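Local coordinates for CyaB (Pseudomonas aeruginosa, PDB 3R5G), which probably converts ATP into cyclic AMP and pyrophosphate through this class III adenylyl cyclase catalytic domain of a longer membrane protein, at residues F14-G19 and E109-I114; N37-E42 and K93-Q98; T53-V58 and D131-G136; R171-I176 and I187-D192. All blocks are in the same frame, centred on the assembly; numbering follows the deposited sequence.

Contact 1 (F14-G19 and E109-I114)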
# COMPACT_ATOMS: atom_id res chain seq x y z
N PHE A 14 -10.82 -1.43 0.43
CA PHE A 14 -9.71 -1.59 -0.44
C PHE A 14 -10.02 -2.51 -1.56
O PHE A 14 -10.72 -3.52 -1.35
CB PHE A 14 -8.47 -2.23 0.30
CG PHE A 14 -7.74 -1.29 1.24
CD1 PHE A 14 -8.18 -1.09 2.49
CD2 PHE A 14 -6.63 -0.55 0.78
CE1 PHE A 14 -7.46 -0.28 3.39
CE2 PHE A 14 -6.00 0.37 1.63
CZ PHE A 14 -6.38 0.44 2.97
N SER A 15 -9.47 -2.26 -2.72
CA SER A 15 -9.61 -3.23 -3.82
C SER A 15 -8.36 -3.32 -4.64
O SER A 15 -7.54 -2.42 -4.62
CB SER A 15 -10.75 -2.86 -4.73
OG SER A 15 -10.49 -1.60 -5.42
N ASP A 16 -8.20 -4.42 -5.37
CA ASP A 16 -7.19 -4.44 -6.41
C ASP A 16 -7.65 -5.34 -7.54
O ASP A 16 -8.73 -6.00 -7.43
CB ASP A 16 -5.81 -4.91 -5.87
CG ASP A 16 -5.78 -6.36 -5.47
OD1 ASP A 16 -6.10 -7.25 -6.23
OD2 ASP A 16 -5.42 -6.60 -4.30
N ILE A 17 -6.89 -5.35 -8.64
CA ILE A 17 -7.24 -6.23 -9.77
C ILE A 17 -6.36 -7.46 -9.82
O ILE A 17 -5.14 -7.36 -10.02
CB ILE A 17 -7.11 -5.49 -11.11
CG1 ILE A 17 -7.93 -4.24 -11.08
CG2 ILE A 17 -7.50 -6.37 -12.22
CD1 ILE A 17 -7.51 -3.26 -12.26
N ARG A 18 -6.92 -8.65 -9.60
CA ARG A 18 -6.11 -9.88 -9.72
C ARG A 18 -5.84 -10.09 -11.19
O ARG A 18 -6.74 -9.94 -12.01
CB ARG A 18 -6.87 -11.08 -9.13
CG ARG A 18 -7.05 -11.02 -7.62
CD ARG A 18 -5.73 -11.23 -6.96
NE ARG A 18 -4.96 -9.98 -6.93
CZ ARG A 18 -3.72 -9.89 -6.47
NH1 ARG A 18 -3.04 -8.72 -6.45
NH2 ARG A 18 -3.16 -10.99 -6.01
N GLY A 19 -4.59 -10.37 -11.50
CA GLY A 19 -4.18 -10.52 -12.89
C GLY A 19 -3.45 -9.29 -13.42
O GLY A 19 -2.71 -9.36 -14.45
N GLU A 109 -9.72 -9.60 -12.60
CA GLU A 109 -10.92 -9.59 -11.74
C GLU A 109 -10.66 -8.81 -10.49
O GLU A 109 -9.59 -8.91 -9.94
CB GLU A 109 -11.34 -10.97 -11.31
CG GLU A 109 -12.72 -10.87 -10.56
CD GLU A 109 -13.86 -10.39 -11.38
OE1 GLU A 109 -14.48 -11.31 -11.99
OE2 GLU A 109 -14.13 -9.14 -11.45
N ILE A 110 -11.67 -8.07 -10.08
CA ILE A 110 -11.52 -7.24 -8.89
C ILE A 110 -11.71 -8.09 -7.67
O ILE A 110 -12.49 -9.04 -7.66
CB ILE A 110 -12.55 -6.03 -8.95
CG1 ILE A 110 -12.24 -5.03 -7.83
CG2 ILE A 110 -14.07 -6.58 -9.03
CD1 ILE A 110 -13.19 -3.85 -8.04
N ARG A 111 -10.95 -7.75 -6.64
CA ARG A 111 -11.24 -8.25 -5.29
C ARG A 111 -11.24 -7.12 -4.31
O ARG A 111 -10.56 -6.10 -4.51
CB ARG A 111 -10.26 -9.33 -4.90
CG ARG A 111 -8.92 -8.80 -4.68
CD ARG A 111 -7.99 -9.96 -4.35
NE ARG A 111 -6.66 -9.36 -4.17
CZ ARG A 111 -5.70 -9.92 -3.45
NH1 ARG A 111 -4.55 -9.26 -3.29
NH2 ARG A 111 -5.90 -11.09 -2.87
N MET A 112 -11.98 -7.32 -3.23
CA MET A 112 -12.26 -6.24 -2.28
C MET A 112 -12.29 -6.69 -0.85
O MET A 112 -12.78 -7.82 -0.59
CB MET A 112 -13.66 -5.63 -2.60
CG MET A 112 -13.67 -5.16 -4.05
SD MET A 112 -15.35 -4.54 -4.47
CE MET A 112 -15.58 -5.53 -5.82
N GLY A 113 -11.88 -5.80 0.06
CA GLY A 113 -11.95 -6.05 1.48
C GLY A 113 -12.59 -4.83 2.15
O GLY A 113 -12.20 -3.72 1.73
N ILE A 114 -13.46 -5.00 3.13
CA ILE A 114 -14.18 -3.86 3.74
C ILE A 114 -14.22 -4.14 5.20
O ILE A 114 -14.61 -5.26 5.61
CB ILE A 114 -15.57 -3.70 3.11
CG1 ILE A 114 -15.41 -3.54 1.61
CG2 ILE A 114 -16.27 -2.53 3.77
CD1 ILE A 114 -16.81 -3.49 0.87

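Contact 2 (N37-E42 and K93-Q98)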
# COMPACT_ATOMS: atom_id res chain seq x y z
N ASN A 37 -5.58 3.79 -16.32
CA ASN A 37 -6.21 5.03 -16.06
C ASN A 37 -7.74 4.99 -16.31
O ASN A 37 -8.48 5.67 -15.59
CB ASN A 37 -5.51 6.20 -16.84
CG ASN A 37 -4.09 6.46 -16.34
OD1 ASN A 37 -3.69 5.91 -15.37
ND2 ASN A 37 -3.30 7.21 -17.10
N ASN A 38 -8.14 4.25 -17.35
CA ASN A 38 -9.57 4.05 -17.64
C ASN A 38 -10.26 3.40 -16.43
O ASN A 38 -11.27 3.91 -15.97
CB ASN A 38 -9.74 3.21 -18.88
CG ASN A 38 -11.22 2.91 -19.21
OD1 ASN A 38 -12.08 3.79 -19.16
ND2 ASN A 38 -11.47 1.70 -19.64
N TYR A 39 -9.62 2.35 -15.96
CA TYR A 39 -10.11 1.63 -14.75
C TYR A 39 -10.19 2.54 -13.55
O TYR A 39 -11.21 2.63 -12.91
CB TYR A 39 -9.20 0.45 -14.46
CG TYR A 39 -9.55 -0.19 -13.12
CD1 TYR A 39 -10.69 -1.06 -12.97
CD2 TYR A 39 -8.75 0.05 -11.99
CE1 TYR A 39 -11.05 -1.58 -11.70
CE2 TYR A 39 -9.07 -0.51 -10.73
CZ TYR A 39 -10.25 -1.30 -10.60
OH TYR A 39 -10.64 -1.87 -9.42
N LEU A 40 -9.10 3.26 -13.24
CA LEU A 40 -9.12 4.11 -12.08
C LEU A 40 -10.15 5.25 -12.22
O LEU A 40 -10.79 5.66 -11.28
CB LEU A 40 -7.70 4.65 -11.81
CG LEU A 40 -6.70 3.60 -11.36
CD1 LEU A 40 -5.27 4.24 -11.32
CD2 LEU A 40 -7.03 2.91 -10.00
N ASN A 41 -10.31 5.79 -13.45
CA ASN A 41 -11.28 6.86 -13.66
C ASN A 41 -12.72 6.31 -13.46
O ASN A 41 -13.50 6.94 -12.79
CB ASN A 41 -11.16 7.38 -15.11
CG ASN A 41 -11.73 8.76 -15.24
OD1 ASN A 41 -11.45 9.67 -14.47
ND2 ASN A 41 -12.68 8.87 -16.16
N GLU A 42 -12.93 5.09 -13.97
CA GLU A 42 -14.31 4.48 -13.81
C GLU A 42 -14.60 4.16 -12.38
O GLU A 42 -15.66 4.48 -11.88
CB GLU A 42 -14.51 3.22 -14.62
CG GLU A 42 -14.49 3.49 -16.16
CD GLU A 42 -15.70 4.33 -16.57
OE1 GLU A 42 -16.84 3.84 -16.39
OE2 GLU A 42 -15.55 5.51 -16.98
N LYS A 93 -17.52 -6.22 -15.19
CA LYS A 93 -17.93 -7.09 -16.34
C LYS A 93 -17.97 -6.27 -17.61
O LYS A 93 -17.58 -6.75 -18.70
CB LYS A 93 -19.33 -7.68 -16.13
CG LYS A 93 -19.39 -8.51 -14.87
CD LYS A 93 -20.79 -9.10 -14.75
CE LYS A 93 -20.88 -10.09 -13.58
NZ LYS A 93 -19.97 -9.68 -12.44
N VAL A 94 -18.47 -5.05 -17.50
CA VAL A 94 -18.50 -4.15 -18.65
C VAL A 94 -17.06 -3.84 -19.10
O VAL A 94 -16.74 -3.88 -20.29
CB VAL A 94 -19.19 -2.91 -18.27
CG1 VAL A 94 -19.33 -1.97 -19.47
CG2 VAL A 94 -20.64 -3.23 -17.74
N LEU A 95 -16.18 -3.47 -18.14
CA LEU A 95 -14.85 -3.13 -18.54
C LEU A 95 -14.15 -4.29 -19.20
O LEU A 95 -13.37 -4.06 -20.15
CB LEU A 95 -14.06 -2.56 -17.34
CG LEU A 95 -14.61 -1.25 -16.77
CD1 LEU A 95 -13.77 -0.93 -15.47
CD2 LEU A 95 -14.61 -0.04 -17.76
N ARG A 96 -14.33 -5.50 -18.66
CA ARG A 96 -13.69 -6.69 -19.26
C ARG A 96 -14.16 -6.86 -20.72
O ARG A 96 -13.38 -7.27 -21.55
CB ARG A 96 -13.94 -7.98 -18.51
CG ARG A 96 -13.08 -8.12 -17.25
CD ARG A 96 -13.07 -9.59 -16.81
NE ARG A 96 -14.40 -9.87 -16.29
CZ ARG A 96 -14.78 -9.61 -15.04
NH1 ARG A 96 -16.03 -9.84 -14.66
NH2 ARG A 96 -13.90 -9.14 -14.17
N GLN A 97 -15.44 -6.61 -20.97
CA GLN A 97 -15.98 -6.79 -22.36
C GLN A 97 -15.30 -5.75 -23.26
O GLN A 97 -14.89 -6.01 -24.41
CB GLN A 97 -17.49 -6.52 -22.40
CG GLN A 97 -18.38 -7.52 -21.61
CD GLN A 97 -19.80 -6.97 -21.26
OE1 GLN A 97 -20.46 -6.31 -22.09
NE2 GLN A 97 -20.26 -7.26 -20.03
N GLN A 98 -15.14 -4.55 -22.76
CA GLN A 98 -14.45 -3.54 -23.53
C GLN A 98 -13.01 -3.94 -23.78
O GLN A 98 -12.48 -3.78 -24.92
CB GLN A 98 -14.50 -2.15 -22.89
CG GLN A 98 -15.87 -1.67 -22.77
CD GLN A 98 -16.00 -0.35 -22.07
OE1 GLN A 98 -15.01 0.19 -21.50
NE2 GLN A 98 -17.20 0.21 -22.13

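Contact 3 (T53-V58 and D131-G136)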
# COMPACT_ATOMS: atom_id res chain seq x y z
N THR A 53 -15.16 8.79 0.09
CA THR A 53 -14.00 9.64 0.01
C THR A 53 -12.86 8.85 -0.52
O THR A 53 -12.38 7.88 0.08
CB THR A 53 -13.65 10.16 1.47
OG1 THR A 53 -14.79 10.85 2.09
CG2 THR A 53 -12.31 10.99 1.47
N ILE A 54 -12.41 9.22 -1.69
CA ILE A 54 -11.31 8.55 -2.35
C ILE A 54 -10.03 8.96 -1.69
O ILE A 54 -9.68 10.18 -1.65
CB ILE A 54 -11.27 8.75 -3.88
CG1 ILE A 54 -12.61 8.35 -4.44
CG2 ILE A 54 -10.14 7.96 -4.43
CD1 ILE A 54 -12.84 8.87 -5.88
N ASP A 55 -9.29 7.97 -1.21
CA ASP A 55 -8.10 8.32 -0.46
C ASP A 55 -6.94 8.41 -1.37
O ASP A 55 -6.26 9.45 -1.45
CB ASP A 55 -7.78 7.34 0.65
CG ASP A 55 -6.57 7.78 1.46
OD1 ASP A 55 -5.50 8.06 0.86
OD2 ASP A 55 -6.70 7.80 2.69
N LYS A 56 -6.67 7.33 -2.06
CA LYS A 56 -5.52 7.28 -2.94
C LYS A 56 -5.63 6.03 -3.76
O LYS A 56 -6.49 5.08 -3.49
CB LYS A 56 -4.18 7.24 -2.17
CG LYS A 56 -4.05 5.94 -1.34
CD LYS A 56 -2.72 5.79 -0.62
CE LYS A 56 -2.36 7.06 0.15
NZ LYS A 56 -3.03 7.04 1.45
N PHE A 57 -4.85 6.06 -4.82
CA PHE A 57 -4.57 4.92 -5.60
C PHE A 57 -3.10 4.56 -5.43
O PHE A 57 -2.17 5.45 -5.34
CB PHE A 57 -4.85 5.13 -7.09
CG PHE A 57 -6.18 5.74 -7.40
CD1 PHE A 57 -6.24 6.86 -8.20
CD2 PHE A 57 -7.36 5.23 -6.88
CE1 PHE A 57 -7.50 7.44 -8.48
CE2 PHE A 57 -8.59 5.75 -7.17
CZ PHE A 57 -8.67 6.89 -8.01
N VAL A 58 -2.84 3.27 -5.35
CA VAL A 58 -1.48 2.75 -5.33
C VAL A 58 -1.39 1.74 -6.46
O VAL A 58 -1.80 0.59 -6.30
CB VAL A 58 -1.10 2.13 -4.00
CG1 VAL A 58 0.36 1.68 -4.03
CG2 VAL A 58 -1.32 3.17 -2.86
N ASP A 131 -0.98 14.76 2.99
CA ASP A 131 -2.28 14.28 2.52
C ASP A 131 -3.27 14.03 3.64
O ASP A 131 -2.95 13.66 4.77
CB ASP A 131 -2.14 13.09 1.62
CG ASP A 131 -1.43 13.43 0.33
OD1 ASP A 131 -2.07 14.01 -0.61
OD2 ASP A 131 -0.19 13.17 0.30
N TYR A 132 -4.54 14.27 3.30
CA TYR A 132 -5.63 13.99 4.23
C TYR A 132 -5.98 12.52 4.08
O TYR A 132 -6.28 12.09 2.95
CB TYR A 132 -6.85 14.80 3.71
CG TYR A 132 -7.94 14.75 4.64
CD1 TYR A 132 -7.95 15.57 5.79
CD2 TYR A 132 -8.96 13.83 4.47
CE1 TYR A 132 -8.98 15.53 6.68
CE2 TYR A 132 -10.01 13.78 5.33
CZ TYR A 132 -10.04 14.60 6.46
OH TYR A 132 -11.04 14.63 7.37
N THR A 133 -5.84 11.74 5.15
CA THR A 133 -5.92 10.25 4.99
C THR A 133 -6.19 9.64 6.35
O THR A 133 -6.50 10.34 7.31
CB THR A 133 -4.68 9.72 4.30
OG1 THR A 133 -4.73 8.28 4.08
CG2 THR A 133 -3.43 10.10 5.11
N ILE A 134 -6.17 8.30 6.47
CA ILE A 134 -6.58 7.61 7.70
C ILE A 134 -5.55 6.55 8.00
O ILE A 134 -4.86 6.01 7.07
CB ILE A 134 -7.99 6.92 7.49
CG1 ILE A 134 -7.99 6.02 6.23
CG2 ILE A 134 -9.05 8.07 7.25
CD1 ILE A 134 -9.36 5.12 6.12
N ILE A 135 -5.45 6.28 9.29
CA ILE A 135 -4.56 5.23 9.79
C ILE A 135 -5.21 4.49 10.97
O ILE A 135 -6.14 4.99 11.64
CB ILE A 135 -3.21 5.86 10.22
CG1 ILE A 135 -3.41 6.82 11.40
CG2 ILE A 135 -2.49 6.51 9.10
CD1 ILE A 135 -2.03 7.48 11.95
N GLY A 136 -4.70 3.29 11.30
CA GLY A 136 -5.16 2.59 12.46
C GLY A 136 -5.31 1.11 12.16
O GLY A 136 -5.27 0.67 10.95
O HOH W 1 -5.24 11.09 0.63
O HOH W 2 -2.57 6.83 3.85

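Contact 4 (R171-I176 and I187-D192)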
# COMPACT_ATOMS: atom_id res chain seq x y z
N ARG A 171 -22.70 -14.22 3.15
CA ARG A 171 -22.49 -15.64 3.51
C ARG A 171 -21.24 -15.75 4.35
O ARG A 171 -20.19 -15.23 4.03
CB ARG A 171 -22.21 -16.33 2.19
CG ARG A 171 -22.18 -17.76 2.41
CD ARG A 171 -22.06 -18.54 1.09
NE ARG A 171 -22.48 -18.00 -0.20
CZ ARG A 171 -23.56 -18.36 -0.91
NH1 ARG A 171 -23.71 -17.83 -2.11
NH2 ARG A 171 -24.49 -19.19 -0.45
N ASP A 172 -21.36 -16.41 5.50
CA ASP A 172 -20.20 -16.73 6.35
C ASP A 172 -19.08 -17.46 5.63
O ASP A 172 -19.34 -18.46 4.90
CB ASP A 172 -20.77 -17.59 7.52
CG ASP A 172 -19.82 -17.84 8.67
OD1 ASP A 172 -18.63 -17.75 8.55
OD2 ASP A 172 -20.40 -18.16 9.80
N LYS A 173 -17.86 -16.91 5.75
CA LYS A 173 -16.72 -17.56 5.07
C LYS A 173 -15.68 -17.98 6.10
O LYS A 173 -14.46 -18.05 5.82
CB LYS A 173 -16.14 -16.70 3.93
CG LYS A 173 -15.47 -17.60 2.83
CD LYS A 173 -14.49 -16.82 1.99
CE LYS A 173 -13.83 -17.83 1.07
NZ LYS A 173 -12.94 -17.30 0.05
N GLY A 174 -16.20 -18.23 7.28
CA GLY A 174 -15.27 -18.69 8.39
C GLY A 174 -14.48 -17.53 9.02
O GLY A 174 -14.96 -16.41 9.20
N GLN A 175 -13.24 -17.89 9.43
CA GLN A 175 -12.37 -16.97 10.11
C GLN A 175 -10.99 -17.22 9.50
O GLN A 175 -10.63 -18.32 9.13
CB GLN A 175 -12.36 -17.22 11.64
CG GLN A 175 -13.64 -17.24 12.35
CD GLN A 175 -14.48 -18.56 12.08
OE1 GLN A 175 -13.88 -19.65 12.13
NE2 GLN A 175 -15.80 -18.48 11.97
N ILE A 176 -10.28 -16.15 9.29
CA ILE A 176 -8.98 -16.24 8.69
C ILE A 176 -7.89 -15.72 9.62
O ILE A 176 -8.12 -14.96 10.62
CB ILE A 176 -8.87 -15.62 7.17
CG1 ILE A 176 -9.36 -14.16 7.06
CG2 ILE A 176 -9.55 -16.56 6.12
CD1 ILE A 176 -9.29 -13.30 8.36
N ILE A 187 -15.27 -13.49 9.04
CA ILE A 187 -15.39 -12.86 7.66
C ILE A 187 -16.62 -13.35 6.93
O ILE A 187 -17.20 -14.40 7.24
CB ILE A 187 -14.18 -13.00 6.81
CG1 ILE A 187 -13.88 -14.53 6.49
CG2 ILE A 187 -12.98 -12.21 7.51
CD1 ILE A 187 -12.87 -14.81 5.42
N TYR A 188 -17.14 -12.55 6.00
CA TYR A 188 -18.29 -12.91 5.16
C TYR A 188 -18.11 -12.48 3.74
O TYR A 188 -17.32 -11.52 3.52
CB TYR A 188 -19.53 -12.12 5.68
CG TYR A 188 -19.92 -12.35 7.13
CD1 TYR A 188 -19.21 -11.68 8.11
CD2 TYR A 188 -20.91 -13.29 7.48
CE1 TYR A 188 -19.49 -11.94 9.49
CE2 TYR A 188 -21.19 -13.55 8.83
CZ TYR A 188 -20.48 -12.83 9.79
OH TYR A 188 -20.79 -13.07 11.15
N GLN A 189 -18.66 -13.20 2.80
CA GLN A 189 -18.69 -12.84 1.38
C GLN A 189 -19.98 -12.06 1.18
O GLN A 189 -21.03 -12.39 1.73
CB GLN A 189 -18.74 -14.11 0.51
CG GLN A 189 -17.51 -14.91 0.55
CD GLN A 189 -17.74 -16.30 -0.05
OE1 GLN A 189 -18.78 -16.94 0.20
NE2 GLN A 189 -16.73 -16.78 -0.74
N VAL A 190 -19.93 -11.01 0.32
CA VAL A 190 -21.11 -10.28 -0.05
C VAL A 190 -21.62 -10.80 -1.39
O VAL A 190 -20.84 -11.01 -2.34
CB VAL A 190 -20.70 -8.75 -0.20
CG1 VAL A 190 -21.89 -8.01 -0.78
CG2 VAL A 190 -20.47 -8.17 1.13
N VAL A 191 -22.92 -11.09 -1.40
CA VAL A 191 -23.55 -11.77 -2.54
C VAL A 191 -24.62 -10.80 -3.11
O VAL A 191 -25.39 -10.21 -2.37
CB VAL A 191 -24.23 -13.06 -2.06
CG1 VAL A 191 -25.05 -13.73 -3.15
CG2 VAL A 191 -23.17 -13.99 -1.56
N ASP A 192 -24.61 -10.63 -4.40
CA ASP A 192 -25.55 -9.71 -5.01
C ASP A 192 -26.91 -10.23 -4.88
O ASP A 192 -27.17 -11.47 -4.93
CB ASP A 192 -25.24 -9.70 -6.50
CG ASP A 192 -23.97 -8.90 -6.81
OD1 ASP A 192 -23.24 -8.51 -5.88
OD2 ASP A 192 -23.72 -8.62 -8.01
O HOH W 3 -20.62 -16.76 -1.86

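Contact 1 (F14-G19 and E109-I114)
Asp16 and Arg111 face each other as a hydrogen-bonded pair of two antiparallel strands in the central sheet of the class III cyclase fold. Arg111 meets the carboxylate side-on, NE lying 3.0 Å from Asp16 OD1 and NH1 3.0 Å from Asp16 OD2. OD2 also accepts from NE, and the two flat groups are turned 51° apart. Arg111 CG sits between its own backbone N and carbonyl carbon (chi1 70°), from where the extended chain carries the guanidinium to Asp16. Arg18, bent at chi2 and chi3, folds back over the same group: the guanidinium planes lie 16° apart with centres 3.6 Å from each other, and Arg18 NE makes a weak bond to Asp16 OD1. Two arginines thus share one carboxylate, which should fix its rotation. Asp16 occupies the position of a metal-binding aspartate in related cyclases; Asp60, the probable second one, bonds through OD2 to the backbone N of Ile17. On the other face, Ser15 CB rests 3.8 Å from Met112 CG. Glu109 turns away from the paired strand, its OE2 using the anti lone pair for Ile110 N, 3.0 Å away, while also bridging to Arg96.

Contact 2 (N37-E42 and K93-Q98)
Leu95 sets its CG beside its own backbone N (chi1 -64°) and extends CD1 and CD2 toward the facing helix, where Tyr39 swings its ring anti to the backbone N (chi1 172°). Leu95 CD1 consequently meets the rim of the phenol, 4.0 Å from Tyr39 CD1 and near the ring plane, the two side chains crossing at about a right angle. The other branch, CD2, lies against the aliphatic part of Glu42, 3.9 Å from its CG, with Asn38 ND2 4.1 Å away. The segments belong to helices 29-50 and 74-100, which run antiparallel over one face of the sheet in the cyclase fold. Their local axes stand 11.7 Å apart at 158°, so Leu95 bridges a wide gap largely by itself, and no hydrogen bond joins the segments. Bent at chi2, Glu42 leaves its methylene group for Leu95 while OE1 bonds to His91 NE2. Tyr39 also reaches down onto Ser15 and Ile17 of strand 6-18 and touches Met92, so its ring fills the angle between both helices and the sheet. On the far side of helix 29-50, Asn37 and Asn41 hydrogen-bond to Asn123, Gly125 and Asp127 of the second subunit.

Contact 3 (T53-V58 and D131-G136)
In class III adenylyl cyclases a lysine and a threonine or aspartate placed like Lys56 and Thr133 recognise the adenine ring, and this contact is consistent with that purine-selecting site. Strand 53-58 passes strand 131-135 at 90°, with axes 7.6 Å apart, so side chains and waters rather than backbone pairing join them. Asp55 has helical backbone angles within its strand, and both it and Lys56 bond to the backbone of Met63, as in a classic beta bulge; both neighbouring side chains thereby face Thr133. Asp55 CG is anti to the backbone N (chi1 -177°), which delivers OD2 to the hydroxyl of Thr133. OG1 donates to OD2 over a very short 2.5 Å. The other oxygen, OD1, takes Lys56 NZ at 2.7 Å in a salt bridge, the ammonium coming from above the carboxylate plane after the lysine chain has bent at chi3 and chi4. One water closes a ring, donating to Thr133 OG1 at 2.6 Å and lying unusually close to Lys56 NZ, from which it would accept; another lies 2.8 Å from Asp55 O and 2.7 Å from Tyr132 O. Beyond this site Tyr132 OH bonds to Asp68, and Lys56 packs on Phe57 of the second subunit. If the threonine proton is held by Asp55, as the geometry suggests, OG1 would be left to accept a hydrogen bond, here probably from water. An incoming adenine amino group could plausibly take that water's place, with Asp55 acting as the second-shell residue that positions both Lys56 and Thr133.

Contact 4 (R171-I176 and I187-D192)
Ile187 and Ile176 meet at about a right angle at the tight end of this contact, Ile187 CD1 lying 3.8 Å from Ile176 CG2. Ile187 CG1, placed between its own backbone N and carbonyl carbon (chi1 63°), presses 3.5 Å from Gly174 O and flanks Lys173 CB. Next along, Tyr188 brings CD2 to 3.7 Å from Asp172 CA, while its hydroxyl bonds to His158 and its ring stacks with Tyr161. Gln189 forms the transition: its amide NE2 lies alongside the extended lysine chain, 3.5 Å from Lys173 CD, and hydrogen-bonds to Glu153, which also takes Lys173 NZ. Toward Arg171 the packing is looser and reaches solvent. The guanidinium stands 79° from the Gln189 amide plane and is bridged to it by a water that accepts from Arg171 NE at 2.8 Å and donates to Gln189 OE1. Val191 CG2 merely approaches Arg171 NH1, at 3.9 Å. Asp172 OD1 receives Gly174 N in an Asx turn, and Lys173 N bonds to Ile187 O whereas Ile187 N bonds to Gly174 O, so two residues stand opposite one. This is a beta bulge in the antiparallel hairpin of strands 170-176 and 185-190, which joins the sheet beside strand 154-157.

Overall arrangement
All four contacts lie in one cyclase catalytic domain, and contacts 1, 3 and 4 reach the same mixed sheet. Contact 1 sits nearest the middle, about 7 Å from the chain centre. Contact 2, nested inside its loop along the chain, lies with its centre about 14 Å away and joins it through Tyr39 and the Arg96-Glu109 salt bridge. Contact 3 crosses both along the chain; Leu40 on Phe57 ties it to contact 2, and both of these touch the second subunit, consistent with a dimeric active site. Contact 4 comes last, its centre about 25 Å from that of contact 3, on the opposite side of the chain's centre and with neither segment touching the partner subunit.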